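Local coordinates for protein NAD-dependent epimerase/dehydratase (Methylobacillus flagellatus KT, PDB 3GPI) that is of unknown function but probably binds a nicotinamide dinucleotide cofactor and may carry out epimerase, dehydratase or related dehydrogenase chemistry, at residues A[4-9]-A[66-71]; A[51-56]-A[89-94]; A[102-107]-A[145-150]; A[106-111]-A[139-144]; A[121-126]-A[207-212]. All blocks are in the same frame, centred on the assembly; numbering follows the deposited sequence. Where two conformers were deposited one is given.

How the contacts relate
From the N terminus, contact 1 brings strand 6-9 beside strand 66-69 and closes the first long loop of the Rossmann-type domain. The first segment of contact 2 lies inside that loop and its partner, helix 86-95, lies beyond it, so contacts 1 and 2 cross. Contacts 3 and 4 come later in the chain. Both start from strand 103-109, and contact 4, with helix 132-143, nests within the span that contact 3 closes at strand 149-158. Contact 5 begins inside both spans and ends at strand 209-212, crossing each. Contacts 1, 3, 4 and 5 all reach one large sheet; contact 2 ties a surface loop to a helix packed against it.

Contact 1: residues A[4-9]-A[66-71]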
# COMPACT_ATOMS: atom_id res chain seq x y z
N SER A 4 -1.54 17.58 12.97
CA SER A 4 -2.86 17.19 12.46
C SER A 4 -3.40 15.94 13.19
O SER A 4 -2.65 15.01 13.52
CB SER A 4 -2.77 16.93 10.96
OG SER A 4 -1.69 16.02 10.73
N LYS A 5 -4.71 15.94 13.44
CA LYS A 5 -5.43 14.76 13.94
C LYS A 5 -5.73 13.87 12.74
O LYS A 5 -6.15 14.39 11.68
CB LYS A 5 -6.73 15.17 14.61
CG LYS A 5 -6.49 16.02 15.86
CD LYS A 5 -7.84 16.24 16.53
CE LYS A 5 -7.73 17.18 17.70
NZ LYS A 5 -7.77 18.59 17.24
N ILE A 6 -5.50 12.56 12.88
CA ILE A 6 -5.54 11.64 11.75
C ILE A 6 -6.54 10.55 12.02
O ILE A 6 -6.54 9.97 13.10
CB ILE A 6 -4.18 10.92 11.58
CG1 ILE A 6 -2.98 11.86 11.72
CG2 ILE A 6 -4.13 10.16 10.27
CD1 ILE A 6 -2.84 12.86 10.62
N LEU A 7 -7.41 10.29 11.04
CA LEU A 7 -8.26 9.10 11.05
C LEU A 7 -7.75 8.14 10.00
O LEU A 7 -7.59 8.55 8.85
CB LEU A 7 -9.70 9.48 10.75
CG LEU A 7 -10.67 8.32 10.56
CD1 LEU A 7 -10.74 7.38 11.74
CD2 LEU A 7 -12.04 8.91 10.24
N ILE A 8 -7.43 6.91 10.41
CA ILE A 8 -7.01 5.87 9.47
C ILE A 8 -8.16 4.88 9.33
O ILE A 8 -8.51 4.21 10.31
CB ILE A 8 -5.76 5.15 9.99
CG1 ILE A 8 -4.58 6.14 10.14
CG2 ILE A 8 -5.39 3.98 9.04
CD1 ILE A 8 -3.37 5.58 10.87
N ALA A 9 -8.78 4.83 8.16
CA ALA A 9 -9.86 3.88 7.92
C ALA A 9 -9.25 2.63 7.33
O ALA A 9 -8.73 2.66 6.22
CB ALA A 9 -10.88 4.43 7.00
N ILE A 66 -6.88 14.94 8.71
CA ILE A 66 -6.38 14.08 7.66
C ILE A 66 -7.10 12.74 7.72
O ILE A 66 -7.25 12.15 8.80
CB ILE A 66 -4.85 13.83 7.81
CG1 ILE A 66 -4.05 15.12 7.83
CG2 ILE A 66 -4.32 12.85 6.74
CD1 ILE A 66 -3.95 15.85 6.51
N LEU A 67 -7.61 12.28 6.56
CA LEU A 67 -8.09 10.91 6.42
C LEU A 67 -7.09 10.09 5.64
O LEU A 67 -6.70 10.52 4.56
CB LEU A 67 -9.43 10.90 5.70
CG LEU A 67 -9.98 9.52 5.31
CD1 LEU A 67 -10.30 8.65 6.52
CD2 LEU A 67 -11.23 9.72 4.43
N VAL A 68 -6.67 8.93 6.18
CA VAL A 68 -5.93 7.96 5.37
C VAL A 68 -6.87 6.79 5.17
O VAL A 68 -7.28 6.16 6.14
CB VAL A 68 -4.63 7.48 6.09
CG1 VAL A 68 -3.89 6.52 5.18
CG2 VAL A 68 -3.76 8.67 6.43
N TYR A 69 -7.23 6.52 3.92
CA TYR A 69 -8.20 5.49 3.64
C TYR A 69 -7.49 4.29 3.03
O TYR A 69 -6.97 4.39 1.92
CB TYR A 69 -9.27 6.05 2.69
CG TYR A 69 -10.49 5.17 2.56
CD1 TYR A 69 -11.55 5.31 3.44
CD2 TYR A 69 -10.56 4.20 1.57
CE1 TYR A 69 -12.65 4.50 3.35
CE2 TYR A 69 -11.68 3.40 1.44
CZ TYR A 69 -12.71 3.55 2.34
OH TYR A 69 -13.80 2.73 2.23
N CYS A 70 -7.49 3.20 3.78
CA CYS A 70 -6.80 1.96 3.42
C CYS A 70 -7.77 0.83 3.05
O CYS A 70 -7.32 -0.20 2.55
CB CYS A 70 -5.99 1.48 4.61
SG CYS A 70 -4.88 2.68 5.32
N VAL A 71 -9.08 1.04 3.24
CA VAL A 71 -10.06 -0.07 3.12
C VAL A 71 -10.12 -0.66 1.69
O VAL A 71 -10.12 -1.88 1.53
CB VAL A 71 -11.46 0.34 3.63
CG1 VAL A 71 -12.51 -0.78 3.41
CG2 VAL A 71 -11.37 0.75 5.11
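I6 and I66 share their torsions: CG1 is anti to the carbonyl carbon in each, and both turn again at chi2 (-68° and -72°). The two side chains therefore run side by side in the same direction, and I6 CD1 comes to rest 3.6 Å from I66 CB. On the reverse face of the sheet L7 and L67 also lie alongside each other, both with CG anti to the backbone N, which tucks L67 CD1 to 3.6 Å from L7 O. A9 follows on that face, where its CB meets the Y69 ring obliquely at CD1, 3.7 Å away.

Between the two faces the backbones form a parallel ladder. I66 N donates to K5 O at 3.1 Å and L7 N to I66 O at 2.9 Å. V68 N then reaches L7 O at 2.8 Å, A9 N binds V68 O, and C70 N closes the row on A9 O. Strand 6-9 is the opening strand of the Rossmann-type fold and runs into a probable GxGxxG turn, whose residues the side chain of V71 touches.

Helix 13-24 packs over I6, I8 and V68, while helix 86-95 lies against L67 and Y69. The pairing of peptide groups between the strands, with I6 and I8 also bonded through their backbones to T30, satisfies buried polar atoms and leaves the faces largely to apolar side chains.

Contact 2: residues A[51-56]-A[89-94]; sequences TRPDTL and LRNTLS
N91 is met by apolar atoms of P53 and L56. L56 CD1 approaches from the loop and ends 3.7 Å from N91 CB, the two side chains crossing at about a right angle. The proline ring meets the amide itself, crossing it obliquely, with P53 CG 3.8 Å from N91 CG. With its CG anti to the carbonyl carbon (chi1 -69°), N91 sends its amide out from the helix to this loop.

Helix 86-95 is one of the helices flanking the Rossmann-type sheet: T92 and L93 rest on strand 66-69, while N91 faces the loop that follows strand 45-47.

Polar links across the contact are indirect. N91 ND2 donates to V50 O, just before segment 51-56, and to a water 3.1 Å from ND2. That water in turn donates a weak bond, 3.3 Å long, to T51 O.

Hydrogen bonds within the loop keep it compact. R52 O is gripped twice by one residue, by T55 N at 2.9 Å and by T55 OG1 at 2.8 Å, the hydroxyl lying in the carbonyl plane. This clasp spans the short 3-10 segment 53-55, and T55 OG1 is also hydrogen-bonded to D49 N. The methyl T55 CG2 sits over the centre of the R52 guanidinium.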
# COMPACT_ATOMS: atom_id res chain seq x y z
N THR A 51 -19.36 0.18 4.77
CA THR A 51 -20.47 -0.09 3.84
C THR A 51 -21.84 0.23 4.45
O THR A 51 -22.85 0.22 3.74
CB THR A 51 -20.45 -1.56 3.32
OG1 THR A 51 -20.70 -2.48 4.39
CG2 THR A 51 -19.10 -1.88 2.67
N ARG A 52 -21.85 0.50 5.75
CA ARG A 52 -23.09 0.77 6.48
C ARG A 52 -23.06 2.16 7.11
O ARG A 52 -22.56 2.32 8.23
CB ARG A 52 -23.30 -0.30 7.53
CG ARG A 52 -23.74 -1.65 6.95
CD ARG A 52 -23.79 -2.70 8.03
NE ARG A 52 -24.68 -2.31 9.13
CZ ARG A 52 -24.45 -2.57 10.42
NH1 ARG A 52 -23.35 -3.20 10.81
NH2 ARG A 52 -25.33 -2.17 11.33
N PRO A 53 -23.62 3.16 6.42
CA PRO A 53 -23.64 4.53 6.93
C PRO A 53 -24.10 4.67 8.38
O PRO A 53 -23.61 5.56 9.08
CB PRO A 53 -24.58 5.26 5.97
CG PRO A 53 -24.46 4.50 4.70
CD PRO A 53 -24.25 3.07 5.08
N ASP A 54 -25.01 3.81 8.83
CA ASP A 54 -25.53 3.91 10.21
C ASP A 54 -24.50 3.58 11.29
O ASP A 54 -24.72 3.88 12.47
CB ASP A 54 -26.81 3.07 10.39
CG ASP A 54 -28.04 3.73 9.78
OD1 ASP A 54 -27.94 4.82 9.19
OD2 ASP A 54 -29.14 3.14 9.89
N THR A 55 -23.36 3.00 10.90
CA THR A 55 -22.30 2.70 11.87
C THR A 55 -21.23 3.79 11.84
O THR A 55 -20.23 3.68 12.56
CB THR A 55 -21.59 1.36 11.57
OG1 THR A 55 -20.88 1.47 10.32
CG2 THR A 55 -22.63 0.19 11.49
N LEU A 56 -21.41 4.79 10.99
CA LEU A 56 -20.37 5.85 10.80
C LEU A 56 -20.73 7.19 11.43
O LEU A 56 -20.04 8.20 11.22
CB LEU A 56 -20.10 6.06 9.31
CG LEU A 56 -19.62 4.83 8.52
CD1 LEU A 56 -19.58 5.13 7.05
CD2 LEU A 56 -18.28 4.33 9.01
N LEU A 89 -15.68 4.44 0.59
CA LEU A 89 -15.06 5.76 0.56
C LEU A 89 -16.11 6.88 0.54
O LEU A 89 -15.97 7.90 1.22
CB LEU A 89 -14.13 5.87 -0.65
CG LEU A 89 -13.47 7.24 -0.91
CD1 LEU A 89 -12.55 7.67 0.28
CD2 LEU A 89 -12.69 7.22 -2.21
N ARG A 90 -17.16 6.69 -0.26
CA ARG A 90 -18.24 7.68 -0.33
C ARG A 90 -18.93 7.81 1.03
O ARG A 90 -19.15 8.95 1.48
CB ARG A 90 -19.28 7.36 -1.43
CG ARG A 90 -20.20 8.55 -1.73
CD ARG A 90 -21.41 8.15 -2.56
NE ARG A 90 -21.04 7.60 -3.86
CZ ARG A 90 -20.62 8.33 -4.88
NH1 ARG A 90 -20.52 9.65 -4.74
NH2 ARG A 90 -20.29 7.76 -6.03
N ASN A 91 -19.21 6.68 1.67
CA ASN A 91 -19.88 6.65 2.97
C ASN A 91 -19.01 7.35 4.02
O ASN A 91 -19.52 8.14 4.81
CB ASN A 91 -20.18 5.22 3.41
CG ASN A 91 -21.27 4.57 2.57
OD1 ASN A 91 -21.96 5.25 1.80
ND2 ASN A 91 -21.40 3.27 2.70
N THR A 92 -17.71 7.06 3.98
CA THR A 92 -16.76 7.64 4.94
C THR A 92 -16.64 9.14 4.73
O THR A 92 -16.70 9.92 5.70
CB THR A 92 -15.38 6.98 4.80
OG1 THR A 92 -15.48 5.59 5.12
CG2 THR A 92 -14.41 7.58 5.79
N LEU A 93 -16.48 9.61 3.50
CA LEU A 93 -16.42 11.03 3.27
C LEU A 93 -17.70 11.75 3.68
O LEU A 93 -17.66 12.80 4.30
CB LEU A 93 -16.10 11.32 1.81
CG LEU A 93 -14.74 10.80 1.37
CD1 LEU A 93 -14.65 10.83 -0.17
CD2 LEU A 93 -13.64 11.67 1.98
N SER A 94 -18.84 11.16 3.33
CA SER A 94 -20.12 11.75 3.71
C SER A 94 -20.23 11.85 5.24
O SER A 94 -20.70 12.88 5.76
CB SER A 94 -21.25 10.87 3.19
OG SER A 94 -22.49 11.38 3.66
O HOH W 1 -23.71 2.03 1.09

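Contact 3: residues A[102-107]-A[145-150]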
# COMPACT_ATOMS: atom_id res chain seq x y z
N GLN A 102 -8.64 18.42 5.79
CA GLN A 102 -7.73 19.17 4.92
C GLN A 102 -7.13 18.31 3.80
O GLN A 102 -6.69 18.84 2.79
CB GLN A 102 -6.58 19.75 5.73
CG GLN A 102 -7.03 20.83 6.72
CD GLN A 102 -5.92 21.23 7.67
OE1 GLN A 102 -5.10 20.40 8.08
NE2 GLN A 102 -5.93 22.50 8.08
N HIS A 103 -7.07 17.00 3.99
CA HIS A 103 -6.47 16.16 2.98
C HIS A 103 -6.93 14.74 3.16
O HIS A 103 -7.12 14.25 4.27
CB HIS A 103 -4.93 16.19 3.05
CG HIS A 103 -4.28 16.01 1.71
ND1 HIS A 103 -4.29 16.98 0.73
CD2 HIS A 103 -3.68 14.93 1.15
CE1 HIS A 103 -3.65 16.53 -0.34
NE2 HIS A 103 -3.28 15.29 -0.11
N VAL A 104 -7.10 14.06 2.02
CA VAL A 104 -7.36 12.63 2.00
C VAL A 104 -6.20 11.89 1.32
O VAL A 104 -5.85 12.21 0.19
CB VAL A 104 -8.63 12.31 1.23
CG1 VAL A 104 -8.85 10.80 1.19
CG2 VAL A 104 -9.81 13.00 1.86
N PHE A 105 -5.59 10.94 2.01
CA PHE A 105 -4.62 10.02 1.39
C PHE A 105 -5.33 8.72 1.12
O PHE A 105 -5.88 8.09 2.05
CB PHE A 105 -3.41 9.79 2.30
CG PHE A 105 -2.56 11.01 2.51
CD1 PHE A 105 -1.58 11.33 1.58
CD2 PHE A 105 -2.76 11.88 3.59
CE1 PHE A 105 -0.79 12.44 1.75
CE2 PHE A 105 -1.96 13.01 3.75
CZ PHE A 105 -0.98 13.30 2.84
N PHE A 106 -5.36 8.30 -0.16
CA PHE A 106 -6.10 7.12 -0.51
C PHE A 106 -5.13 6.06 -1.00
O PHE A 106 -4.38 6.32 -1.97
CB PHE A 106 -7.12 7.49 -1.60
CG PHE A 106 -7.89 6.33 -2.14
CD1 PHE A 106 -8.98 5.81 -1.46
CD2 PHE A 106 -7.52 5.76 -3.35
CE1 PHE A 106 -9.69 4.70 -1.96
CE2 PHE A 106 -8.23 4.67 -3.87
CZ PHE A 106 -9.30 4.13 -3.18
N VAL A 107 -5.16 4.88 -0.38
CA VAL A 107 -4.27 3.80 -0.77
C VAL A 107 -4.94 3.00 -1.85
O VAL A 107 -5.92 2.30 -1.65
CB VAL A 107 -3.87 2.90 0.41
CG1 VAL A 107 -2.92 1.79 -0.04
CG2 VAL A 107 -3.23 3.73 1.55
N ALA A 145 -11.53 13.41 -7.03
CA ALA A 145 -11.21 14.55 -7.91
C ALA A 145 -11.59 15.91 -7.31
O ALA A 145 -10.90 16.91 -7.56
CB ALA A 145 -11.86 14.38 -9.30
N ALA A 146 -12.66 15.92 -6.51
CA ALA A 146 -13.18 17.15 -5.87
C ALA A 146 -12.55 17.47 -4.52
O ALA A 146 -12.85 18.51 -3.93
CB ALA A 146 -14.67 17.06 -5.70
N TYR A 147 -11.72 16.55 -4.02
CA TYR A 147 -11.11 16.70 -2.71
C TYR A 147 -9.63 17.04 -2.80
O TYR A 147 -8.95 16.60 -3.70
CB TYR A 147 -11.22 15.39 -1.95
CG TYR A 147 -12.63 15.09 -1.52
CD1 TYR A 147 -13.56 14.61 -2.45
CD2 TYR A 147 -13.02 15.29 -0.20
CE1 TYR A 147 -14.86 14.36 -2.08
CE2 TYR A 147 -14.33 15.03 0.20
CZ TYR A 147 -15.24 14.56 -0.75
OH TYR A 147 -16.53 14.30 -0.36
N SER A 148 -9.12 17.81 -1.85
CA SER A 148 -7.67 17.92 -1.69
C SER A 148 -7.20 16.53 -1.26
O SER A 148 -7.58 16.04 -0.22
CB SER A 148 -7.36 18.92 -0.58
OG SER A 148 -5.96 19.09 -0.43
N SER A 149 -6.36 15.89 -2.09
CA SER A 149 -6.10 14.46 -1.92
C SER A 149 -4.87 14.01 -2.66
O SER A 149 -4.42 14.65 -3.58
CB SER A 149 -7.31 13.66 -2.42
OG SER A 149 -7.53 13.85 -3.80
N THR A 150 -4.37 12.86 -2.24
CA THR A 150 -3.24 12.19 -2.84
C THR A 150 -3.60 10.73 -2.91
O THR A 150 -3.86 10.09 -1.89
CB THR A 150 -2.00 12.35 -2.00
OG1 THR A 150 -1.67 13.74 -1.94
CG2 THR A 150 -0.82 11.56 -2.62
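V104 and F105 pair with S149 and T150 as parallel neighbours near the middle of the Rossmann-type sheet, joining strand 103-109 to the start of strand 149-158. Three backbone hydrogen bonds link the strands: V104 N donates to S148 O at 3.0 Å, T150 N to V104 O at 2.9 Å, and F106 N to T150 O. Close by, S149 CA makes a CA-H...O contact of 3.1 Å with V104 O.

Carbon atoms meet on both faces in van der Waals contact. F105 and T150 lie side by side, with F105 CD1 3.7 Å from T150 CB, while V104 CB faces S149 CB on the other face at 4.1 Å. V104 CG2 also meets the Y147 ring obliquely, 4.4 Å from Y147 CD2.

Side-chain hydrogen bonds centre on H103, whose ring reaches across to the second segment and lies with one face against the S148-S149 peptide. ND1 of H103 and OG of S148 are 2.9 Å apart, and either could be the donor. S148 places OG there by holding it anti to the backbone N (chi1 -178°). With both nitrogens engaged, the imidazole has little freedom to rotate. T150 OG1, itself hydrogen-bonded to E207 O, receives H103 NE2 in the plane of the ring at 2.9 Å, with an N-H...O angle of 173°.

Contact 4: residues A[106-111]-A[139-144]; sequences FVSSTG and EAEALL
A very short hydrogen bond joins S108 to E141: S108 OG donates to E141 OE2 over 2.6 Å in a buried setting. The carboxylate takes it on the anti lone pair of OE2, the one turned away from OE1, and OE1 forms a salt bridge with R153. Held at both oxygens, the carboxylate is fixed in its rotation, and the arginine probably favours its charged form. The side chain of E141 gets there by extending beyond CG, which carries its polar end from the helix to the strand.

The aliphatic part of the same side chain packs on F106: E141 CG lies 3.7 Å from F106 CE2, and the carboxylate plane stands 76° from that of the ring. A140 CB meets the ring at F106 CZ, also at 3.7 Å. L144 CD1 lies against the base of the ring, 3.6 Å from F106 CG. At the end of the strand, S109 OG accepts from G111 N at 2.9 Å in an ST turn.

Helix 132-143 lies on the connection between the parallel neighbours 103-109 and 149-158, a beta-alpha-beta crossover. The F106 side chain fills the space between sheet and helices, touching L89 of helix 86-95, A72 of helix 71-76 and M137 of helix 132-143.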
# COMPACT_ATOMS: atom_id res chain seq x y z
N PHE A 106 -5.36 8.30 -0.16
CA PHE A 106 -6.10 7.12 -0.51
C PHE A 106 -5.13 6.06 -1.00
O PHE A 106 -4.38 6.32 -1.97
CB PHE A 106 -7.12 7.49 -1.60
CG PHE A 106 -7.89 6.33 -2.14
CD1 PHE A 106 -8.98 5.81 -1.46
CD2 PHE A 106 -7.52 5.76 -3.35
CE1 PHE A 106 -9.69 4.70 -1.96
CE2 PHE A 106 -8.23 4.67 -3.87
CZ PHE A 106 -9.30 4.13 -3.18
N VAL A 107 -5.16 4.88 -0.38
CA VAL A 107 -4.27 3.80 -0.77
C VAL A 107 -4.94 3.00 -1.85
O VAL A 107 -5.92 2.30 -1.65
CB VAL A 107 -3.87 2.90 0.41
CG1 VAL A 107 -2.92 1.79 -0.04
CG2 VAL A 107 -3.23 3.73 1.55
N SER A 108 -4.37 3.12 -3.03
CA SER A 108 -4.84 2.40 -4.21
C SER A 108 -3.84 1.30 -4.53
O SER A 108 -3.00 0.93 -3.69
CB SER A 108 -4.95 3.41 -5.32
OG SER A 108 -5.46 2.85 -6.54
N SER A 109 -3.89 0.78 -5.75
CA SER A 109 -3.05 -0.33 -6.17
C SER A 109 -2.51 -0.12 -7.57
O SER A 109 -3.24 0.36 -8.44
CB SER A 109 -3.92 -1.59 -6.23
OG SER A 109 -3.19 -2.69 -6.78
N THR A 110 -1.26 -0.51 -7.82
CA THR A 110 -0.72 -0.51 -9.19
C THR A 110 -1.41 -1.55 -10.08
O THR A 110 -1.13 -1.55 -11.29
CB THR A 110 0.78 -0.68 -9.22
OG1 THR A 110 1.12 -1.86 -8.49
CG2 THR A 110 1.47 0.56 -8.55
N GLY A 111 -2.29 -2.38 -9.53
CA GLY A 111 -3.03 -3.36 -10.37
C GLY A 111 -3.95 -2.62 -11.31
O GLY A 111 -4.43 -3.23 -12.27
N GLU A 139 -12.72 3.40 -9.92
CA GLU A 139 -13.99 4.02 -9.56
C GLU A 139 -13.91 4.69 -8.18
O GLU A 139 -14.44 5.80 -8.01
CB GLU A 139 -15.10 2.98 -9.59
CG GLU A 139 -16.43 3.47 -9.06
CD GLU A 139 -17.54 2.53 -9.39
OE1 GLU A 139 -17.53 1.38 -8.89
OE2 GLU A 139 -18.43 2.96 -10.16
N ALA A 140 -13.24 4.04 -7.22
CA ALA A 140 -13.03 4.62 -5.89
C ALA A 140 -12.14 5.86 -5.98
O ALA A 140 -12.41 6.88 -5.32
CB ALA A 140 -12.48 3.59 -4.90
N GLU A 141 -11.08 5.78 -6.79
CA GLU A 141 -10.16 6.90 -7.01
C GLU A 141 -10.87 8.13 -7.54
O GLU A 141 -10.58 9.25 -7.11
CB GLU A 141 -9.06 6.53 -8.01
CG GLU A 141 -7.87 5.75 -7.44
CD GLU A 141 -6.75 5.58 -8.45
OE1 GLU A 141 -6.64 6.35 -9.41
OE2 GLU A 141 -5.93 4.67 -8.28
N ALA A 142 -11.80 7.90 -8.46
CA ALA A 142 -12.37 8.96 -9.30
C ALA A 142 -13.01 10.04 -8.45
O ALA A 142 -12.91 11.24 -8.78
CB ALA A 142 -13.40 8.38 -10.26
N LEU A 143 -13.66 9.59 -7.39
CA LEU A 143 -14.38 10.40 -6.42
C LEU A 143 -13.49 11.51 -5.87
O LEU A 143 -13.86 12.68 -5.84
CB LEU A 143 -14.84 9.50 -5.28
CG LEU A 143 -15.94 9.95 -4.32
CD1 LEU A 143 -17.25 10.35 -5.07
CD2 LEU A 143 -16.22 8.84 -3.35
N LEU A 144 -12.28 11.15 -5.48
CA LEU A 144 -11.37 12.13 -4.91
C LEU A 144 -11.04 13.35 -5.78
O LEU A 144 -10.36 14.26 -5.30
CB LEU A 144 -10.09 11.44 -4.49
CG LEU A 144 -10.32 10.37 -3.43
CD1 LEU A 144 -9.04 9.59 -3.15
CD2 LEU A 144 -10.87 10.98 -2.16

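Contact 5: residues A[121-126]-A[207-212]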
# COMPACT_ATOMS: atom_id res chain seq x y z
N LEU A 121 6.39 2.23 -16.50
CA LEU A 121 5.22 3.09 -16.41
C LEU A 121 5.36 3.99 -15.20
O LEU A 121 5.96 3.60 -14.19
CB LEU A 121 3.94 2.27 -16.23
CG LEU A 121 3.73 1.15 -17.24
CD1 LEU A 121 2.38 0.50 -17.06
CD2 LEU A 121 3.95 1.69 -18.64
N ASP A 122 4.76 5.17 -15.30
CA ASP A 122 4.70 6.06 -14.16
C ASP A 122 3.34 6.75 -14.05
O ASP A 122 2.37 6.31 -14.66
CB ASP A 122 5.87 7.02 -14.17
CG ASP A 122 5.82 8.00 -15.30
OD1 ASP A 122 4.73 8.20 -15.92
OD2 ASP A 122 6.90 8.58 -15.56
N GLU A 123 3.22 7.76 -13.20
CA GLU A 123 1.92 8.39 -12.95
C GLU A 123 1.34 9.07 -14.18
O GLU A 123 0.11 9.29 -14.24
CB GLU A 123 2.02 9.43 -11.81
CG GLU A 123 2.49 8.88 -10.42
CD GLU A 123 4.03 8.72 -10.30
OE1 GLU A 123 4.81 8.97 -11.26
OE2 GLU A 123 4.50 8.31 -9.22
N ASP A 124 2.20 9.37 -15.15
CA ASP A 124 1.73 10.00 -16.39
C ASP A 124 1.07 9.01 -17.35
O ASP A 124 0.35 9.40 -18.26
CB ASP A 124 2.88 10.69 -17.12
CG ASP A 124 3.52 11.81 -16.33
OD1 ASP A 124 2.91 12.37 -15.40
OD2 ASP A 124 4.66 12.16 -16.69
N THR A 125 1.33 7.73 -17.14
CA THR A 125 0.78 6.67 -18.00
C THR A 125 -0.69 6.41 -17.65
O THR A 125 -1.01 6.07 -16.49
CB THR A 125 1.54 5.33 -17.73
OG1 THR A 125 2.96 5.55 -17.80
CG2 THR A 125 1.08 4.26 -18.76
N PRO A 126 -1.63 6.53 -18.61
CA PRO A 126 -2.99 6.22 -18.22
C PRO A 126 -3.17 4.74 -17.92
O PRO A 126 -2.77 3.91 -18.73
CB PRO A 126 -3.83 6.62 -19.47
CG PRO A 126 -2.93 7.50 -20.27
CD PRO A 126 -1.54 7.05 -20.00
N GLU A 207 1.70 16.06 -4.31
CA GLU A 207 1.13 15.72 -5.60
C GLU A 207 -0.20 15.00 -5.45
O GLU A 207 -0.51 14.41 -4.39
CB GLU A 207 2.10 14.77 -6.27
CG GLU A 207 3.50 15.31 -6.46
CD GLU A 207 3.70 15.88 -7.84
OE1 GLU A 207 3.05 15.41 -8.80
OE2 GLU A 207 4.54 16.81 -7.95
N ARG A 208 -0.98 14.96 -6.53
CA ARG A 208 -2.24 14.25 -6.47
C ARG A 208 -2.13 12.73 -6.61
O ARG A 208 -3.08 12.04 -6.29
CB ARG A 208 -3.30 14.85 -7.41
CG ARG A 208 -3.87 16.16 -6.83
CD ARG A 208 -5.01 16.72 -7.62
NE ARG A 208 -6.25 15.96 -7.51
CZ ARG A 208 -7.14 16.11 -6.53
NH1 ARG A 208 -6.93 17.00 -5.57
NH2 ARG A 208 -8.24 15.34 -6.50
N LEU A 209 -0.99 12.24 -7.08
CA LEU A 209 -0.81 10.81 -7.38
C LEU A 209 0.64 10.43 -7.30
O LEU A 209 1.48 11.06 -7.89
CB LEU A 209 -1.35 10.55 -8.80
CG LEU A 209 -1.18 9.14 -9.37
CD1 LEU A 209 -1.94 8.08 -8.59
CD2 LEU A 209 -1.66 9.09 -10.86
N TYR A 210 0.90 9.32 -6.58
CA TYR A 210 2.24 8.68 -6.59
C TYR A 210 2.06 7.21 -6.77
O TYR A 210 1.14 6.61 -6.19
CB TYR A 210 2.96 8.81 -5.24
CG TYR A 210 3.32 10.21 -4.79
CD1 TYR A 210 4.55 10.78 -5.12
CD2 TYR A 210 2.43 10.96 -4.05
CE1 TYR A 210 4.88 12.08 -4.69
CE2 TYR A 210 2.75 12.26 -3.61
CZ TYR A 210 3.96 12.79 -3.94
OH TYR A 210 4.19 14.08 -3.49
N ILE A 211 2.99 6.64 -7.51
CA ILE A 211 3.22 5.20 -7.47
C ILE A 211 4.16 4.95 -6.28
O ILE A 211 5.22 5.58 -6.14
CB ILE A 211 3.88 4.72 -8.77
CG1 ILE A 211 2.85 4.84 -9.90
CG2 ILE A 211 4.26 3.20 -8.64
CD1 ILE A 211 3.37 4.48 -11.30
N VAL A 212 3.76 4.05 -5.38
CA VAL A 212 4.55 3.73 -4.19
C VAL A 212 5.14 2.35 -4.41
O VAL A 212 4.44 1.34 -4.28
CB VAL A 212 3.66 3.79 -2.93
CG1 VAL A 212 4.53 3.64 -1.69
CG2 VAL A 212 3.01 5.16 -2.82
O HOH W 2 6.63 7.46 -7.72
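E123 reaches from a type I beta turn, D122 to T125, to strand 209-212 of the large Rossmann-type sheet. The strand's Y210 is bonded through its backbone to I151 and R153 of strand 149-158, and I211 N points the other way, toward the turn. The E123 carboxylate supplies the acceptor there: I211 N donates to E123 OE2 at 2.8 Å with a nearly straight N-H...O angle of 177°, arriving on the anti side and somewhat out of the carboxylate plane. A bend at chi2 (82°) folds the E123 chain so that OE2 meets the strand backbone.

Close packing surrounds this bond. E123 CB sits 3.8 Å from L209 CD2, and E123 CG lies 3.5 Å from L209 O. The I211 side chain ends against the first residue of the turn, with CD1 3.5 Å from D122 CA. The other carboxylate oxygen, E123 OE1, forms a salt bridge with R253, so both oxygens of this buried group are engaged.

The looser, wetter side begins at the same oxygen that I211 N meets: a water lies between E123 OE2, 2.7 Å away, and I211 O, 2.8 Å away. D124 is exposed, yet its OD1 also pairs with R253, which thus grips two neighbouring acids of the turn. The turn is braced from within: T125 OG1 accepts from D122 N at 3.1 Å, and in an Asx turn D124 N meets D122 OD1 at 2.9 Å from above the carboxylate, 42° out of its plane.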